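PDB 5HIU: GTPase activator-like protein from Chaetomium thermophilum, which forms the helical N-terminal part of TSC2, a signalling protein that probably acts as a GTPase activator. Local coordinates for residues A269-T272 / I273-C277; M452-L455 / I456-H460; R130-A133 / G134-Y137; I61-A64 / A65-M68; Q149-R152 / A153-A157. All coordinates share one frame; numbering follows the deposited sequence.

Contact 1: A269-T272 / I273-C277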
loop_
_atom_site.group_PDB
_atom_site.type_symbol
_atom_site.label_atom_id
_atom_site.label_comp_id
_atom_site.label_asym_id
_atom_site.label_seq_id
_atom_site.Cartn_x
_atom_site.Cartn_y
_atom_site.Cartn_z
ATOM N N ALA A 269 5.256 -4.323 4.411
ATOM C CA ALA A 269 3.891 -4.307 4.939
ATOM C C ALA A 269 3.888 -4.280 6.466
ATOM O O ALA A 269 3.028 -3.668 7.097
ATOM C CB ALA A 269 3.105 -5.534 4.442
ATOM N N TRP A 270 4.821 -4.972 7.096
ATOM C CA TRP A 270 4.763 -4.999 8.533
ATOM C C TRP A 270 5.065 -3.587 9.012
ATOM O O TRP A 270 4.428 -3.065 9.941
ATOM C CB TRP A 270 5.726 -6.014 9.137
ATOM C CG TRP A 270 5.845 -5.752 10.559
ATOM C CD1 TRP A 270 6.919 -5.256 11.204
ATOM C CD2 TRP A 270 4.801 -5.850 11.516
ATOM N NE1 TRP A 270 6.622 -5.060 12.526
ATOM C CE2 TRP A 270 5.316 -5.406 12.739
ATOM C CE3 TRP A 270 3.470 -6.259 11.454
ATOM C CZ2 TRP A 270 4.561 -5.384 13.899
ATOM C CZ3 TRP A 270 2.713 -6.223 12.606
ATOM C CH2 TRP A 270 3.261 -5.808 13.813
ATOM N N HIS A 271 6.015 -2.942 8.345
ATOM C CA HIS A 271 6.395 -1.578 8.733
ATOM C C HIS A 271 5.166 -0.680 8.724
ATOM O O HIS A 271 4.855 0.039 9.679
ATOM C CB HIS A 271 7.464 -1.051 7.796
ATOM C CG HIS A 271 8.142 0.167 8.312
ATOM N ND1 HIS A 271 7.656 1.441 8.088
ATOM C CD2 HIS A 271 9.258 0.314 9.061
ATOM C CE1 HIS A 271 8.447 2.319 8.669
ATOM N NE2 HIS A 271 9.429 1.662 9.262
ATOM N N THR A 272 4.423 -0.763 7.641
ATOM C CA THR A 272 3.230 0.041 7.519
ATOM C C THR A 272 2.179 -0.386 8.533
ATOM O O THR A 272 1.521 0.466 9.131
ATOM C CB THR A 272 2.705 0.021 6.072
ATOM O OG1 THR A 272 3.763 0.432 5.191
ATOM C CG2 THR A 272 1.563 0.960 5.909
ATOM N N ILE A 273 2.028 -1.686 8.756
ATOM C CA ILE A 273 1.035 -2.142 9.720
ATOM C C ILE A 273 1.473 -1.702 11.116
ATOM O O ILE A 273 0.609 -1.414 11.958
ATOM C CB ILE A 273 0.802 -3.670 9.650
ATOM C CG1 ILE A 273 0.042 -4.034 8.381
ATOM C CG2 ILE A 273 -0.019 -4.182 10.829
ATOM C CD1 ILE A 273 0.169 -5.501 8.027
ATOM N N SER A 274 2.789 -1.641 11.375
ATOM C CA SER A 274 3.241 -1.302 12.719
ATOM C C SER A 274 2.835 0.118 13.025
ATOM O O SER A 274 2.272 0.402 14.094
ATOM C CB SER A 274 4.746 -1.495 12.915
ATOM O OG SER A 274 5.476 -0.947 11.836
ATOM N N ILE A 275 3.086 1.009 12.068
ATOM C CA ILE A 275 2.716 2.406 12.233
ATOM C C ILE A 275 1.245 2.463 12.616
ATOM O O ILE A 275 0.890 3.036 13.642
ATOM C CB ILE A 275 2.986 3.214 10.955
ATOM C CG1 ILE A 275 4.496 3.394 10.776
ATOM C CG2 ILE A 275 2.295 4.560 11.025
ATOM C CD1 ILE A 275 4.951 3.617 9.347
ATOM N N ILE A 276 0.394 1.834 11.817
ATOM C CA ILE A 276 -1.044 1.867 12.083
ATOM C C ILE A 276 -1.375 1.340 13.494
ATOM O O ILE A 276 -2.252 1.881 14.197
ATOM C CB ILE A 276 -1.829 1.047 11.040
ATOM C CG1 ILE A 276 -1.630 1.635 9.649
ATOM C CG2 ILE A 276 -3.318 1.026 11.383
ATOM C CD1 ILE A 276 -2.081 0.734 8.525
ATOM N N CYS A 277 -0.682 0.277 13.890
ATOM C CA CYS A 277 -0.929 -0.364 15.180
ATOM C C CYS A 277 -0.581 0.538 16.358
ATOM O O CYS A 277 -1.298 0.560 17.363
ATOM C CB CYS A 277 -0.155 -1.672 15.277
ATOM S SG CYS A 277 -1.063 -3.020 14.501
#
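Trp270 and Ser274 sit one turn apart on helix 266-277, a helix near the middle of this helical rod, and pack against each other along its side. CG of Trp270 stands opposite its own backbone N (chi1 166°), which lays the indole along the helix with one face against the serine: Ser274 CB is 3.8 Å above the ring plane, offset toward the rim. The six-membered half of the ring meets Ile273, CZ3 to CG2 at 3.8 Å, the two side chains crossing at about a right angle. Ser274 OG turns back to His271 O and donates to it; at 2.5 Å the bond is very short and its exact length doubtful. The same carbonyl oxygen takes Ile275 N at 3.1 Å as the regular helical bond. On the exposed flank His271 ND1 touches Ile275 CD1 at 3.7 Å. Outside the two segments, Lys321 makes a cation-pi contact with Trp270, Ile273 and Ile276 lean on Leu255 of helix 245-261, and Thr272 meets Ile231 of helix 224-240. Packed between helices in this way, with its backbone bonds running from each residue to the fourth one back, 269-277 is a typical helix of an alpha-solenoid.

Contact 2: M452-L455 / I456-H460; sequences MKFL and IRVQH
Met452 touches Ile456 through the backbone: Met452 O accepts Ile456 N at 3.2 Å, and the CG1 branch of Ile456 runs alongside that oxygen. At Lys453 the carbonyl oxygen holds Arg457 N at 3.1 Å, while the aliphatic part of Arg457 runs back along the helix, its CG 3.5 Å from Lys453 O. Extended from CG to NE, the arginine carries its guanidinium over the main chain, with Lys453 C and Phe454 CA below one face. The NZ of Lys453 remains 6.7 Å from Arg457 NH2, and the stronger partner of that arginine is Glu383, which forms a salt bridge with NH2. Phe454 comes next and carries the apolar part of the contact. With CG turned away from the backbone N (chi1 163°), its ring reaches along the helix until CE1 lies 3.4 Å from Val458 CG2, the methyl coming in at a slant to the ring. Phe386 of helix 383-391 stacks on Phe454, and Ile431 of helix 423-441 touches both Phe454 and Val458. Leu455 closes the segment: its carbonyl oxygen receives Gln459 N at 2.9 Å in a nearly straight bond (171°) and a weak second one from Val458 N. The helix therefore has two chemically distinct flanks near the C-terminal end of the model, an apolar one on which Phe454 and Val458 meet the neighbouring helices, and a basic one where Lys453 and Arg457 keep their charged ends apart and the Glu383 salt bridge probably offsets the arginine's charge.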
loop_
_atom_site.group_PDB
_atom_site.type_symbol
_atom_site.label_atom_id
_atom_site.label_comp_id
_atom_site.label_asym_id
_atom_site.label_seq_id
_atom_site.Cartn_x
_atom_site.Cartn_y
_atom_site.Cartn_z
ATOM N N MET A 452 -0.092 -30.395 31.848
ATOM C CA MET A 452 0.017 -31.840 31.912
ATOM C C MET A 452 -1.095 -32.565 31.172
ATOM O O MET A 452 -0.828 -33.524 30.448
ATOM C CB MET A 452 0.071 -32.270 33.367
ATOM C CG MET A 452 1.480 -32.212 33.929
ATOM S SD MET A 452 2.314 -33.807 33.747
ATOM C CE MET A 452 3.980 -33.303 33.357
ATOM N N LYS A 453 -2.333 -32.115 31.345
ATOM C CA LYS A 453 -3.458 -32.722 30.640
ATOM C C LYS A 453 -3.255 -32.638 29.129
ATOM O O LYS A 453 -3.499 -33.615 28.407
ATOM C CB LYS A 453 -4.767 -32.054 31.045
ATOM C CG LYS A 453 -5.192 -32.405 32.458
ATOM C CD LYS A 453 -6.405 -31.603 32.890
ATOM C CE LYS A 453 -6.704 -31.796 34.370
ATOM N NZ LYS A 453 -7.867 -30.973 34.808
ATOM N N PHE A 454 -2.782 -31.479 28.666
ATOM C CA PHE A 454 -2.494 -31.275 27.250
ATOM C C PHE A 454 -1.482 -32.292 26.697
ATOM O O PHE A 454 -1.721 -32.886 25.646
ATOM C CB PHE A 454 -2.020 -29.835 26.974
ATOM C CG PHE A 454 -1.326 -29.681 25.651
ATOM C CD1 PHE A 454 -2.053 -29.600 24.475
ATOM C CD2 PHE A 454 0.056 -29.663 25.576
ATOM C CE1 PHE A 454 -1.413 -29.484 23.253
ATOM C CE2 PHE A 454 0.699 -29.546 24.358
ATOM C CZ PHE A 454 -0.035 -29.459 23.197
ATOM N N LEU A 455 -0.361 -32.491 27.388
ATOM C CA LEU A 455 0.652 -33.450 26.928
ATOM C C LEU A 455 0.114 -34.886 26.856
ATOM O O LEU A 455 0.528 -35.667 25.994
ATOM C CB LEU A 455 1.884 -33.422 27.831
ATOM C CG LEU A 455 2.806 -32.203 27.722
ATOM C CD1 LEU A 455 3.170 -31.692 29.105
ATOM C CD2 LEU A 455 4.067 -32.504 26.921
ATOM N N ILE A 456 -0.800 -35.236 27.757
ATOM C CA ILE A 456 -1.416 -36.554 27.723
ATOM C C ILE A 456 -2.267 -36.707 26.464
ATOM O O ILE A 456 -2.257 -37.771 25.849
ATOM C CB ILE A 456 -2.257 -36.837 28.992
ATOM C CG1 ILE A 456 -1.340 -36.997 30.215
ATOM C CG2 ILE A 456 -3.101 -38.090 28.812
ATOM C CD1 ILE A 456 -2.050 -36.873 31.550
ATOM N N ARG A 457 -2.993 -35.655 26.080
ATOM C CA ARG A 457 -3.777 -35.674 24.830
ATOM C C ARG A 457 -2.884 -35.923 23.612
ATOM O O ARG A 457 -3.236 -36.681 22.710
ATOM C CB ARG A 457 -4.515 -34.350 24.601
ATOM C CG ARG A 457 -5.565 -33.976 25.637
ATOM C CD ARG A 457 -5.924 -32.495 25.522
ATOM N NE ARG A 457 -6.556 -31.966 26.734
ATOM C CZ ARG A 457 -6.742 -30.668 27.004
ATOM N NH1 ARG A 457 -6.351 -29.717 26.154
ATOM N NH2 ARG A 457 -7.330 -30.317 28.143
ATOM N N VAL A 458 -1.725 -35.275 23.605
ATOM C CA VAL A 458 -0.901 -35.164 22.407
ATOM C C VAL A 458 0.090 -36.312 22.238
ATOM O O VAL A 458 0.353 -36.728 21.115
ATOM C CB VAL A 458 -0.178 -33.796 22.379
ATOM C CG1 VAL A 458 0.889 -33.752 21.298
ATOM C CG2 VAL A 458 -1.196 -32.681 22.179
ATOM N N GLN A 459 0.661 -36.812 23.328
ATOM C CA GLN A 459 1.414 -38.067 23.239
ATOM C C GLN A 459 0.564 -39.071 22.469
ATOM O O GLN A 459 0.977 -39.598 21.430
ATOM C CB GLN A 459 1.701 -38.661 24.621
ATOM C CG GLN A 459 2.825 -38.014 25.404
ATOM C CD GLN A 459 3.218 -38.843 26.622
ATOM O OE1 GLN A 459 2.498 -39.758 27.045
ATOM N NE2 GLN A 459 4.373 -38.531 27.185
ATOM N N HIS A 460 -0.630 -39.313 23.007
ATOM C CA HIS A 460 -1.608 -40.201 22.405
ATOM C C HIS A 460 -2.539 -39.402 21.493
ATOM O O HIS A 460 -2.091 -38.556 20.714
ATOM C CB HIS A 460 -2.406 -40.904 23.500
ATOM C CG HIS A 460 -1.554 -41.654 24.475
ATOM N ND1 HIS A 460 -1.048 -42.907 24.208
ATOM C CD2 HIS A 460 -1.118 -41.328 25.717
ATOM C CE1 HIS A 460 -0.342 -43.326 25.244
ATOM N NE2 HIS A 460 -0.367 -42.386 26.172
#

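Contact 3: R130-A133 / G134-Y137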
loop_
_atom_site.group_PDB
_atom_site.type_symbol
_atom_site.label_atom_id
_atom_site.label_comp_id
_atom_site.label_asym_id
_atom_site.label_seq_id
_atom_site.Cartn_x
_atom_site.Cartn_y
_atom_site.Cartn_z
ATOM N N ARG A 130 5.936 19.312 -3.577
ATOM C CA ARG A 130 6.213 20.210 -2.468
ATOM C C ARG A 130 5.328 21.408 -2.495
ATOM O O ARG A 130 4.892 21.853 -1.454
ATOM C CB ARG A 130 7.660 20.687 -2.513
ATOM C CG ARG A 130 8.644 19.580 -2.192
ATOM C CD ARG A 130 10.077 20.059 -2.303
ATOM N NE ARG A 130 11.025 18.992 -2.007
ATOM C CZ ARG A 130 11.553 18.738 -0.810
ATOM N NH1 ARG A 130 11.263 19.469 0.269
ATOM N NH2 ARG A 130 12.393 17.723 -0.689
ATOM N N ASN A 131 5.077 21.941 -3.688
ATOM C CA ASN A 131 4.343 23.198 -3.852
ATOM C C ASN A 131 3.154 23.031 -4.772
ATOM O O ASN A 131 3.312 22.735 -5.928
ATOM C CB ASN A 131 5.255 24.281 -4.406
ATOM C CG ASN A 131 4.527 25.601 -4.632
ATOM O OD1 ASN A 131 3.407 25.813 -4.160
ATOM N ND2 ASN A 131 5.166 26.495 -5.359
ATOM N N ILE A 132 1.961 23.220 -4.231
ATOM C CA ILE A 132 0.730 23.092 -4.986
ATOM C C ILE A 132 -0.130 24.356 -4.839
ATOM O O ILE A 132 -1.367 24.319 -5.018
ATOM C CB ILE A 132 -0.053 21.841 -4.550
ATOM C CG1 ILE A 132 -0.668 21.990 -3.157
ATOM C CG2 ILE A 132 0.870 20.642 -4.576
ATOM C CD1 ILE A 132 -1.795 21.009 -2.885
ATOM N N ALA A 133 0.533 25.464 -4.519
ATOM C CA ALA A 133 -0.126 26.744 -4.477
ATOM C C ALA A 133 -0.683 27.091 -5.863
ATOM O O ALA A 133 0.016 26.946 -6.908
ATOM C CB ALA A 133 0.836 27.817 -4.010
ATOM N N GLY A 134 -1.949 27.516 -5.855
ATOM C CA GLY A 134 -2.696 27.788 -7.076
ATOM C C GLY A 134 -3.719 26.721 -7.414
ATOM O O GLY A 134 -4.659 26.963 -8.190
ATOM N N PHE A 135 -3.498 25.530 -6.879
ATOM C CA PHE A 135 -4.377 24.391 -7.095
ATOM C C PHE A 135 -4.375 23.495 -5.843
ATOM O O PHE A 135 -4.614 22.298 -5.919
ATOM C CB PHE A 135 -3.966 23.634 -8.377
ATOM C CG PHE A 135 -2.476 23.454 -8.530
ATOM C CD1 PHE A 135 -1.672 24.498 -8.969
ATOM C CD2 PHE A 135 -1.877 22.245 -8.234
ATOM C CE1 PHE A 135 -0.297 24.345 -9.097
ATOM C CE2 PHE A 135 -0.502 22.080 -8.357
ATOM C CZ PHE A 135 0.291 23.130 -8.792
ATOM N N TYR A 136 -4.123 24.110 -4.687
ATOM C CA TYR A 136 -4.333 23.494 -3.372
ATOM C C TYR A 136 -5.454 22.459 -3.365
ATOM O O TYR A 136 -5.257 21.300 -2.992
ATOM C CB TYR A 136 -4.695 24.578 -2.361
ATOM C CG TYR A 136 -3.575 25.530 -2.034
ATOM C CD1 TYR A 136 -2.506 25.120 -1.256
ATOM C CD2 TYR A 136 -3.594 26.846 -2.476
ATOM C CE1 TYR A 136 -1.478 25.984 -0.933
ATOM C CE2 TYR A 136 -2.570 27.716 -2.157
ATOM C CZ TYR A 136 -1.520 27.271 -1.381
ATOM O OH TYR A 136 -0.495 28.111 -1.060
ATOM N N TYR A 137 -6.623 22.884 -3.818
ATOM C CA TYR A 137 -7.817 22.091 -3.668
ATOM C C TYR A 137 -8.134 21.229 -4.863
ATOM O O TYR A 137 -9.035 20.405 -4.785
ATOM C CB TYR A 137 -8.987 23.005 -3.278
ATOM C CG TYR A 137 -8.871 23.335 -1.811
ATOM C CD1 TYR A 137 -9.121 22.354 -0.859
ATOM C CD2 TYR A 137 -8.422 24.579 -1.375
ATOM C CE1 TYR A 137 -8.969 22.600 0.488
ATOM C CE2 TYR A 137 -8.267 24.837 -0.025
ATOM C CZ TYR A 137 -8.543 23.834 0.906
ATOM O OH TYR A 137 -8.418 24.030 2.267
#
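Ile132 O is sandwiched between two aromatic rings, Phe135 on one side and Tyr136 on the other. It lies 3.7 Å from the Phe135 ring plane, over the ring centre, and 3.9 Å from the Tyr136 plane, displaced toward the rim. The same oxygen accepts Phe135 N at 3.1 Å, the bond that closes a type II beta turn from Ile132 to Phe135; the donor stands above the carbonyl plane instead of lying in it. Gly134 holds the third position of the turn with a positive phi of 105°, as is usual for glycine at that place in a type II turn. Phe135 CG occupies the position between its backbone N and carbonyl carbon (chi1 43°), which folds the ring under the turn, so that CE2 comes within 3.8 Å of Ile132 CB. Tyr136 folds over the other side. Ala133 CA lies 3.7 Å from the Tyr136 ring centroid, over the face, a CH-pi contact, and Ala133 CB lies 3.6 Å from Tyr136 CZ. Just before the turn, Asn131 OD1 accepts Ala133 N at 2.9 Å. Helix 96-107 secures the loop from outside: Arg99 NE and Ser100 OG bond to the carbonyl oxygens of Ala133 and Gly134, and Phe103 stacks on Phe135. The arrangement is thus an Asx turn leading into a type II beta turn, with glycine at its third position, in the loop between helices 115-126 and 139-163.

Contact 4: I61-A64 / A65-M68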
loop_
_atom_site.group_PDB
_atom_site.type_symbol
_atom_site.label_atom_id
_atom_site.label_comp_id
_atom_site.label_asym_id
_atom_site.label_seq_id
_atom_site.Cartn_x
_atom_site.Cartn_y
_atom_site.Cartn_z
ATOM N N ILE A 61 5.324 33.521 -23.107
ATOM C CA ILE A 61 5.725 32.295 -23.774
ATOM C C ILE A 61 4.692 31.188 -23.498
ATOM O O ILE A 61 4.338 30.423 -24.386
ATOM C CB ILE A 61 7.142 31.863 -23.330
ATOM C CG1 ILE A 61 8.197 32.870 -23.805
ATOM C CG2 ILE A 61 7.486 30.490 -23.876
ATOM C CD1 ILE A 61 9.531 32.769 -23.093
ATOM N N TRP A 62 4.210 31.096 -22.261
ATOM C CA TRP A 62 3.238 30.078 -21.925
ATOM C C TRP A 62 2.024 30.254 -22.808
ATOM O O TRP A 62 1.568 29.306 -23.437
ATOM C CB TRP A 62 2.828 30.163 -20.458
ATOM C CG TRP A 62 1.848 29.104 -20.079
ATOM C CD1 TRP A 62 0.484 29.171 -20.170
ATOM C CD2 TRP A 62 2.152 27.802 -19.563
ATOM N NE1 TRP A 62 -0.079 27.990 -19.735
ATOM C CE2 TRP A 62 0.924 27.129 -19.370
ATOM C CE3 TRP A 62 3.343 27.142 -19.240
ATOM C CZ2 TRP A 62 0.857 25.833 -18.864
ATOM C CZ3 TRP A 62 3.273 25.843 -18.740
ATOM C CH2 TRP A 62 2.030 25.211 -18.546
ATOM N N HIS A 63 1.520 31.482 -22.869
ATOM C CA HIS A 63 0.277 31.742 -23.568
ATOM C C HIS A 63 0.439 31.549 -25.054
ATOM O O HIS A 63 -0.445 31.010 -25.737
ATOM C CB HIS A 63 -0.184 33.161 -23.321
ATOM C CG HIS A 63 -0.376 33.491 -21.887
ATOM N ND1 HIS A 63 -0.698 32.546 -20.938
ATOM C CD2 HIS A 63 -0.312 34.674 -21.239
ATOM C CE1 HIS A 63 -0.804 33.133 -19.759
ATOM N NE2 HIS A 63 -0.581 34.425 -19.917
ATOM N N ALA A 64 1.575 31.999 -25.566
ATOM C CA ALA A 64 1.867 31.792 -26.968
ATOM C C ALA A 64 1.652 30.320 -27.365
ATOM O O ALA A 64 1.075 30.048 -28.409
ATOM C CB ALA A 64 3.290 32.234 -27.272
ATOM N N ALA A 65 2.080 29.389 -26.505
ATOM C CA ALA A 65 2.245 27.972 -26.862
ATOM C C ALA A 65 1.151 27.036 -26.408
ATOM O O ALA A 65 0.995 25.985 -27.007
ATOM C CB ALA A 65 3.567 27.466 -26.306
ATOM N N LYS A 66 0.430 27.378 -25.338
ATOM C CA LYS A 66 -0.482 26.426 -24.690
ATOM C C LYS A 66 -1.499 25.743 -25.601
ATOM O O LYS A 66 -1.879 24.594 -25.355
ATOM C CB LYS A 66 -1.191 27.052 -23.496
ATOM C CG LYS A 66 -2.053 28.264 -23.802
ATOM C CD LYS A 66 -2.319 29.029 -22.513
ATOM C CE LYS A 66 -3.010 30.352 -22.742
ATOM N NZ LYS A 66 -4.413 30.306 -22.259
ATOM N N ASP A 67 -1.925 26.428 -26.657
ATOM C CA ASP A 67 -2.860 25.843 -27.635
ATOM C C ASP A 67 -2.271 24.671 -28.412
ATOM O O ASP A 67 -3.013 23.784 -28.823
ATOM C CB ASP A 67 -3.352 26.902 -28.616
ATOM C CG ASP A 67 -2.253 27.414 -29.505
ATOM O OD1 ASP A 67 -1.992 26.801 -30.557
ATOM O OD2 ASP A 67 -1.630 28.427 -29.148
ATOM N N MET A 68 -0.950 24.657 -28.595
ATOM C CA MET A 68 -0.271 23.594 -29.353
ATOM C C MET A 68 -0.334 22.205 -28.675
ATOM O O MET A 68 -0.086 21.191 -29.322
ATOM C CB MET A 68 1.194 23.963 -29.599
ATOM C CG MET A 68 1.389 25.238 -30.392
ATOM S SD MET A 68 3.104 25.777 -30.528
ATOM C CE MET A 68 3.719 24.560 -31.697
#
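Trp62 O takes two backbone donors, Lys66 N and Ala65 N. Lys66 N reaches it at 2.9 Å, close to the line of the carbonyl bond, whereas Ala65 N approaches at 3.1 Å from well above the carbonyl plane. Ala65 N is itself shared, since it also donates to Ile61 O at 3.3 Å. One turn on, Ala65 O receives Met68 N at 2.8 Å and a further bond from Ser81 OG. The lysine side chain doubles back over the helix: CG sits between the backbone N and the carbonyl carbon (chi1 60°), carrying CD to 3.7 Å from Trp62 CD1 and CE to 3.7 Å from His63 ND1. The aliphatic chain thus crosses the indole at about a right angle before NZ reaches Glu101 in a long, weak ion pair. Trp62 NE1 has a weak bond to Thr105 OG1. Asp67 OD2 lies 3.2 Å from Ala64 O, but both are acceptors and do not bond; the carboxylate is held instead by Arg39, whose NH1 forms a salt bridge with OD1. Helices pack on several sides of the turn: Ile61 on helices 22-33 and 36-52, Trp62 and Ala65 on helix 75-89, and Lys66 on helix 96-107, while the 3-10 turn at Asp67 and Met68 leads the chain away from helix 59-65 toward helix 75-89.

Contact 5: Q149-R152 / A153-A157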
loop_
_atom_site.group_PDB
_atom_site.type_symbol
_atom_site.label_atom_id
_atom_site.label_comp_id
_atom_site.label_asym_id
_atom_site.label_seq_id
_atom_site.Cartn_x
_atom_site.Cartn_y
_atom_site.Cartn_z
ATOM N N GLN A 149 -6.514 6.212 -14.462
ATOM C CA GLN A 149 -6.013 6.222 -15.821
ATOM C C GLN A 149 -4.736 5.424 -15.887
ATOM O O GLN A 149 -4.626 4.498 -16.702
ATOM C CB GLN A 149 -5.707 7.638 -16.290
ATOM C CG GLN A 149 -6.900 8.439 -16.786
ATOM C CD GLN A 149 -6.485 9.769 -17.415
ATOM O OE1 GLN A 149 -5.341 9.939 -17.900
ATOM N NE2 GLN A 149 -7.410 10.729 -17.408
ATOM N N ALA A 150 -3.773 5.765 -15.028
ATOM C CA ALA A 150 -2.411 5.255 -15.209
ATOM C C ALA A 150 -2.371 3.758 -15.001
ATOM O O ALA A 150 -1.785 3.012 -15.790
ATOM C CB ALA A 150 -1.425 5.938 -14.288
ATOM N N TYR A 151 -3.022 3.311 -13.947
ATOM C CA TYR A 151 -3.103 1.896 -13.713
ATOM C C TYR A 151 -3.788 1.175 -14.892
ATOM O O TYR A 151 -3.203 0.257 -15.467
ATOM C CB TYR A 151 -3.816 1.586 -12.406
ATOM C CG TYR A 151 -3.960 0.112 -12.279
ATOM C CD1 TYR A 151 -2.838 -0.679 -12.101
ATOM C CD2 TYR A 151 -5.195 -0.502 -12.416
ATOM C CE1 TYR A 151 -2.940 -2.041 -12.000
ATOM C CE2 TYR A 151 -5.313 -1.875 -12.320
ATOM C CZ TYR A 151 -4.181 -2.637 -12.108
ATOM O OH TYR A 151 -4.280 -4.001 -12.035
ATOM N N ARG A 152 -4.996 1.609 -15.255
ATOM C CA ARG A 152 -5.728 1.038 -16.408
ATOM C C ARG A 152 -4.812 0.826 -17.615
ATOM O O ARG A 152 -4.810 -0.249 -18.216
ATOM C CB ARG A 152 -6.907 1.930 -16.808
ATOM C CG ARG A 152 -7.929 1.247 -17.709
ATOM C CD ARG A 152 -9.318 1.864 -17.582
ATOM N NE ARG A 152 -9.824 1.780 -16.204
ATOM C CZ ARG A 152 -10.823 1.002 -15.775
ATOM N NH1 ARG A 152 -11.496 0.213 -16.607
ATOM N NH2 ARG A 152 -11.168 1.028 -14.486
ATOM N N ALA A 153 -4.012 1.841 -17.936
ATOM C CA ALA A 153 -3.116 1.774 -19.088
ATOM C C ALA A 153 -1.928 0.843 -18.876
ATOM O O ALA A 153 -1.351 0.341 -19.836
ATOM C CB ALA A 153 -2.626 3.162 -19.468
ATOM N N ALA A 154 -1.535 0.610 -17.635
ATOM C CA ALA A 154 -0.444 -0.333 -17.409
ATOM C C ALA A 154 -0.963 -1.739 -17.530
ATOM O O ALA A 154 -0.301 -2.587 -18.105
ATOM C CB ALA A 154 0.202 -0.119 -16.055
ATOM N N ARG A 155 -2.160 -1.976 -17.011
ATOM C CA ARG A 155 -2.698 -3.322 -16.977
ATOM C C ARG A 155 -2.919 -3.814 -18.389
ATOM O O ARG A 155 -2.660 -4.983 -18.706
ATOM C CB ARG A 155 -4.000 -3.392 -16.172
ATOM C CG ARG A 155 -5.282 -3.334 -16.982
ATOM C CD ARG A 155 -6.450 -3.585 -16.062
ATOM N NE ARG A 155 -7.729 -3.232 -16.663
ATOM C CZ ARG A 155 -8.866 -3.099 -15.981
ATOM N NH1 ARG A 155 -8.898 -3.274 -14.657
ATOM N NH2 ARG A 155 -9.981 -2.782 -16.627
ATOM N N ASP A 156 -3.407 -2.912 -19.227
ATOM C CA ASP A 156 -3.682 -3.251 -20.603
ATOM C C ASP A 156 -2.370 -3.612 -21.302
ATOM O O ASP A 156 -2.250 -4.716 -21.843
ATOM C CB ASP A 156 -4.433 -2.108 -21.296
ATOM C CG ASP A 156 -5.841 -1.880 -20.710
ATOM O OD1 ASP A 156 -6.271 -2.629 -19.803
ATOM O OD2 ASP A 156 -6.522 -0.936 -21.158
ATOM N N ALA A 157 -1.374 -2.730 -21.245
ATOM C CA ALA A 157 -0.046 -3.014 -21.818
ATOM C C ALA A 157 0.459 -4.390 -21.422
ATOM O O ALA A 157 0.957 -5.145 -22.259
ATOM C CB ALA A 157 0.963 -1.968 -21.379
#
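An unusual chi1 of 97° at Arg155, well off a staggered position, and a bend at chi3 of Arg152 (-59°) set these two side chains next to each other, pointing the same way. Their guanidinium planes are 56° apart, and Arg152 NH1 comes within 3.4 Å of Arg155 NH2, a like-charge approach that probably costs some energy. Part of the charge is probably offset within 153-157: Asp156 OD1 lies in the plane of the Arg155 guanidinium, at its edge, in a salt bridge 3.5 Å from NE. The root of Arg155 has an apolar neighbour, its CB lying over one face of the Tyr151 ring, 4.1 Å from CZ. Below them the backbone is ordinary helix. Tyr151 O accepts Arg155 N at 2.9 Å and, weakly, Ala154 N; Arg152 O accepts Asp156 N at 3.2 Å, and Gln149 O accepts Ala153 N at 3.0 Å. The charged groups occupy the outward flank of helix 139-163, while Ala150 and Ala154 turn their small side chains to helix 179-198. Ala150 also meets Phe115 of helix 115-126, and Tyr151 reaches the loop after helix 204-219, its OH bonding weakly to Leu220 O.

How the contacts relate
The five contacts are separate points along one elongated helical rod, and none touches another. Contact 4 lies nearest the N-terminus and contact 2 at the C-terminal end, their centres about 82 Å apart on opposite sides of the chain's centre; contact 1 is the most central, about 11 Å from that centre. Contacts 3 and 4 are the closest pair, with nearest atoms about 10 Å apart, and both lean on helix 96-107. The loop of contact 3 leads into helix 139-163, which carries contact 5; the centres of contacts 3 and 5 are about 27 Å apart, and helices 115-126 and 179-198 touch both. Contacts 1 and 2 lie on other helices of the rod.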